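Local coordinates for protein ATP-dependent DNA helicase (Mycobacterium smegmatis, PDB 5V9X) that probably unwinds RNA:DNA hybrids in the 3'-to-5' direction, tracking along single-stranded DNA at the expense of ATP, at residues G31-L36 against A83-A88; W56-I59 against N64-V67. One frame throughout, in Å; residues are numbered along the deposited sequence.

Interaction 1: residues G31-L36 against A83-A88; sequences GRFSAL and AIDRLA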
loop_
_atom_site.group_PDB
_atom_site.type_symbol
_atom_site.label_atom_id
_atom_site.label_comp_id
_atom_site.label_asym_id
_atom_site.label_seq_id
_atom_site.Cartn_x
_atom_site.Cartn_y
_atom_site.Cartn_z
ATOM N N GLY A 31 34.906 8.165 12.836
ATOM C CA GLY A 31 35.888 7.794 13.841
ATOM C C GLY A 31 35.574 6.502 14.565
ATOM O O GLY A 31 36.494 5.838 15.053
ATOM N N ARG A 32 34.296 6.125 14.636
ATOM C CA ARG A 32 33.924 4.879 15.296
ATOM C C ARG A 32 34.424 3.667 14.519
ATOM O O ARG A 32 34.866 2.679 15.116
ATOM C CB ARG A 32 32.406 4.817 15.458
ATOM C CG ARG A 32 31.803 6.080 16.043
ATOM C CD ARG A 32 30.287 6.106 15.924
ATOM N NE ARG A 32 29.720 7.233 16.660
ATOM C CZ ARG A 32 29.317 8.371 16.102
ATOM N NH1 ARG A 32 29.406 8.541 14.791
ATOM N NH2 ARG A 32 28.821 9.340 16.860
ATOM N N PHE A 33 34.363 3.727 13.191
ATOM C CA PHE A 33 34.670 2.579 12.354
ATOM C C PHE A 33 36.170 2.286 12.361
ATOM O O PHE A 33 36.989 3.063 12.862
ATOM C CB PHE A 33 34.195 2.823 10.921
ATOM C CG PHE A 33 32.726 3.131 10.809
ATOM C CD1 PHE A 33 32.244 4.399 11.093
ATOM C CD2 PHE A 33 31.830 2.156 10.400
ATOM C CE1 PHE A 33 30.897 4.685 10.988
ATOM C CE2 PHE A 33 30.480 2.439 10.290
ATOM C CZ PHE A 33 30.014 3.705 10.584
ATOM N N SER A 34 36.524 1.138 11.785
ATOM C CA SER A 34 37.921 0.780 11.624
ATOM C C SER A 34 38.592 1.722 10.625
ATOM O O SER A 34 37.942 2.522 9.945
ATOM C CB SER A 34 38.051 -0.671 11.163
ATOM O OG SER A 34 37.438 -0.863 9.899
ATOM N N ALA A 35 39.920 1.626 10.543
ATOM C CA ALA A 35 40.657 2.492 9.628
ATOM C C ALA A 35 40.320 2.179 8.174
ATOM O O ALA A 35 40.247 3.088 7.340
ATOM C CB ALA A 35 42.159 2.364 9.875
ATOM N N LEU A 36 40.099 0.901 7.853
ATOM C CA LEU A 36 39.837 0.517 6.469
ATOM C C LEU A 36 38.501 1.064 5.981
ATOM O O LEU A 36 38.428 1.695 4.921
ATOM C CB LEU A 36 39.875 -1.004 6.327
ATOM C CG LEU A 36 41.186 -1.715 6.663
ATOM C CD1 LEU A 36 41.067 -3.191 6.328
ATOM C CD2 LEU A 36 42.362 -1.081 5.931
ATOM N N ALA A 83 27.397 -2.624 10.474
ATOM C CA ALA A 83 27.416 -4.081 10.417
ATOM C C ALA A 83 28.487 -4.576 9.453
ATOM O O ALA A 83 29.131 -5.603 9.702
ATOM C CB ALA A 83 26.041 -4.610 10.014
ATOM N N ILE A 84 28.694 -3.855 8.348
ATOM C CA ILE A 84 29.747 -4.219 7.404
ATOM C C ILE A 84 31.116 -4.067 8.052
ATOM O O ILE A 84 32.007 -4.904 7.861
ATOM C CB ILE A 84 29.631 -3.371 6.123
ATOM C CG1 ILE A 84 28.342 -3.708 5.372
ATOM C CG2 ILE A 84 30.843 -3.579 5.224
ATOM C CD1 ILE A 84 28.018 -2.736 4.260
ATOM N N ASP A 85 31.305 -2.999 8.829
ATOM C CA ASP A 85 32.592 -2.782 9.483
ATOM C C ASP A 85 32.904 -3.901 10.467
ATOM O O ASP A 85 34.048 -4.364 10.549
ATOM C CB ASP A 85 32.600 -1.422 10.183
ATOM C CG ASP A 85 33.983 -1.019 10.653
ATOM O OD1 ASP A 85 34.939 -1.148 9.860
ATOM O OD2 ASP A 85 34.117 -0.566 11.809
ATOM N N ARG A 86 31.896 -4.358 11.214
ATOM C CA ARG A 86 32.116 -5.448 12.160
ATOM C C ARG A 86 32.424 -6.754 11.439
ATOM O O ARG A 86 33.277 -7.530 11.885
ATOM C CB ARG A 86 30.897 -5.610 13.067
ATOM N N LEU A 87 31.741 -7.016 10.321
ATOM C CA LEU A 87 32.042 -8.210 9.537
ATOM C C LEU A 87 33.431 -8.140 8.913
ATOM O O LEU A 87 34.032 -9.180 8.627
ATOM C CB LEU A 87 30.981 -8.410 8.456
ATOM C CG LEU A 87 29.652 -9.013 8.914
ATOM C CD1 LEU A 87 28.547 -8.699 7.918
ATOM C CD2 LEU A 87 29.789 -10.518 9.104
ATOM N N ALA A 88 33.957 -6.931 8.696
ATOM C CA ALA A 88 35.298 -6.785 8.146
ATOM C C ALA A 88 36.385 -6.942 9.201
ATOM O O ALA A 88 37.527 -7.260 8.851
ATOM C CB ALA A 88 35.440 -5.428 7.456
#
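Asp-85, on the helix 75-88, reaches across to Phe-33 and Ser-34 and grips the start of the helix 35-44 with its carboxylate. The polar part of the contact is a set of hydrogen bonds. Ser-34 N gives its hydrogen to Asp-85 OD2 at 2.9 Å, approaching on the syn side but 24° out of the carboxylate plane, with a longer, weak bond to OD1. The hydroxyl Ser-34 OG donates to the syn lone pair of Asp-85 OD1 at 2.5 Å. Asp-85 has CG anti to its backbone N (chi1 -169°), a setting that brings the carboxylate to Ser-34; an aspartate suits the place because it offers one oxygen to the N-H and the other to the hydroxyl. Thr-37 OG1 is a further partner of OD1, and these bonds together fix the rotation of the buried carboxylate. Ser-34 is the N-cap residue, a position where serine is common, and the helix dipole would be expected to stabilise the negative charge beside it.

The nonpolar part belongs to Phe-33. Its ring edge meets the methylene of Asp-85, with Phe-33 CD2 3.7 Å from Asp-85 CB, and ring and carboxylate planes are inclined by 56°. An aromatic residue suits this buried place, for the ring also packs edge-to-face against Trp-56 and Trp-82. Helix 35-44 is thereby docked on helix 75-88 beside helix 50-60, while Leu-36 and Ile-84 lean on helix 118-130.

Interaction 2: residues W56-I59 against N64-V67; sequences WSAI and NTLV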
loop_
_atom_site.group_PDB
_atom_site.type_symbol
_atom_site.label_atom_id
_atom_site.label_comp_id
_atom_site.label_asym_id
_atom_site.label_seq_id
_atom_site.Cartn_x
_atom_site.Cartn_y
_atom_site.Cartn_z
ATOM N N TRP A 56 24.649 6.249 12.388
ATOM C CA TRP A 56 25.827 5.498 12.817
ATOM C C TRP A 56 26.040 5.621 14.319
ATOM O O TRP A 56 26.429 4.651 14.978
ATOM C CB TRP A 56 27.065 5.978 12.064
ATOM C CG TRP A 56 27.036 5.680 10.598
ATOM C CD1 TRP A 56 26.347 4.680 9.974
ATOM C CD2 TRP A 56 27.721 6.399 9.568
ATOM N NE1 TRP A 56 26.567 4.729 8.618
ATOM C CE2 TRP A 56 27.406 5.777 8.343
ATOM C CE3 TRP A 56 28.573 7.508 9.562
ATOM C CZ2 TRP A 56 27.913 6.228 7.126
ATOM C CZ3 TRP A 56 29.074 7.951 8.357
ATOM C CH2 TRP A 56 28.743 7.314 7.154
ATOM N N SER A 57 25.781 6.805 14.879
ATOM C CA SER A 57 25.949 6.995 16.316
ATOM C C SER A 57 24.979 6.122 17.102
ATOM O O SER A 57 25.376 5.409 18.030
ATOM C CB SER A 57 25.758 8.467 16.675
ATOM O OG SER A 57 26.070 8.697 18.038
ATOM N N ALA A 58 23.696 6.164 16.738
ATOM C CA ALA A 58 22.698 5.379 17.455
ATOM C C ALA A 58 22.906 3.884 17.243
ATOM O O ALA A 58 22.803 3.099 18.193
ATOM C CB ALA A 58 21.294 5.792 17.016
ATOM N N ILE A 59 23.199 3.471 16.008
ATOM C CA ILE A 59 23.375 2.049 15.725
ATOM C C ILE A 59 24.601 1.504 16.447
ATOM O O ILE A 59 24.560 0.412 17.028
ATOM C CB ILE A 59 23.460 1.811 14.205
ATOM C CG1 ILE A 59 22.115 2.108 13.538
ATOM C CG2 ILE A 59 23.890 0.383 13.907
ATOM C CD1 ILE A 59 22.179 2.122 12.031
ATOM N N ASN A 64 17.987 0.077 18.809
ATOM C CA ASN A 64 17.080 0.024 17.670
ATOM C C ASN A 64 16.911 1.433 17.122
ATOM O O ASN A 64 16.710 2.383 17.885
ATOM C CB ASN A 64 15.726 -0.558 18.083
ATOM C CG ASN A 64 15.788 -2.048 18.388
ATOM O OD1 ASN A 64 16.866 -2.644 18.443
ATOM N ND2 ASN A 64 14.625 -2.655 18.595
ATOM N N THR A 65 17.011 1.577 15.804
ATOM C CA THR A 65 17.061 2.893 15.182
ATOM C C THR A 65 16.092 2.969 14.011
ATOM O O THR A 65 16.070 2.076 13.159
ATOM C CB THR A 65 18.481 3.213 14.705
ATOM O OG1 THR A 65 19.399 3.035 15.791
ATOM C CG2 THR A 65 18.564 4.648 14.201
ATOM N N LEU A 66 15.298 4.035 13.972
ATOM C CA LEU A 66 14.457 4.360 12.827
ATOM C C LEU A 66 15.020 5.608 12.160
ATOM O O LEU A 66 15.090 6.673 12.787
ATOM C CB LEU A 66 13.004 4.583 13.246
ATOM C CG LEU A 66 12.067 5.128 12.161
ATOM C CD1 LEU A 66 11.817 4.092 11.072
ATOM C CD2 LEU A 66 10.755 5.610 12.765
ATOM N N VAL A 67 15.420 5.476 10.900
ATOM C CA VAL A 67 16.022 6.568 10.146
ATOM C C VAL A 67 14.954 7.174 9.245
ATOM O O VAL A 67 14.361 6.479 8.413
ATOM C CB VAL A 67 17.234 6.086 9.333
ATOM C CG1 VAL A 67 17.933 7.262 8.671
ATOM C CG2 VAL A 67 18.196 5.316 10.231
#
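In the first RecA-like domain of the helicase, the helix 50-60 packs against the strand 64-68 that follows it and leads into the probable P-loop. Ala-58 and Ile-59 meet Thr-65 here by van der Waals contact, with no hydrogen bond between the two segments. Thr-65 makes all the contacts from the strand: its OG1 lies 3.6 Å from both Ala-58 CB and Ile-59 CG1, its methyl CG2 4.1 Å from Ala-58 CB. Ile-59 crosses Thr-65 at about a right angle and touches it through CG1, 4.0 Å from Thr-65 CB.

Thr-65 has OG1 anti to its carbonyl carbon (chi1 -53°), a setting that brings the hydroxyl to the helix, and OG1 is hydrogen-bonded to Asn-63 O. That bond satisfies a polar atom facing aliphatic carbon, and the branched side chain suits a strand. The single methyl of Ala-58 is short enough to face Thr-65 directly. Ile-59 CA lies 6.4 Å from Thr-65 CA. Ile-59 also touches Ile-223 on the adjacent strand 221-226, and Ala-58 touches Thr-246 on strand 245-248. Such packing of a helix on a parallel sheet is typical of the RecA-like alpha/beta fold of helicase motors.

From the N terminus the chain passes through 31-36 into helix 35-44, then through helix 50-60, strand 64-68 and helix 75-88. Interaction 1 joins the beginning of this course to its end and closes a long loop; interaction 2 closes a much shorter one, between 56-59 and 64-67, nested wholly inside it. Their centres lie 16 Å apart, yet they touch where the ring of Phe-33 meets helix 50-60, and Arg-32 packs against Ser-57 on the same helix. Helix 50-60 thus links them, carrying the N-terminal elements on one flank and resting on the parallel sheet through Ala-58 and Ile-59.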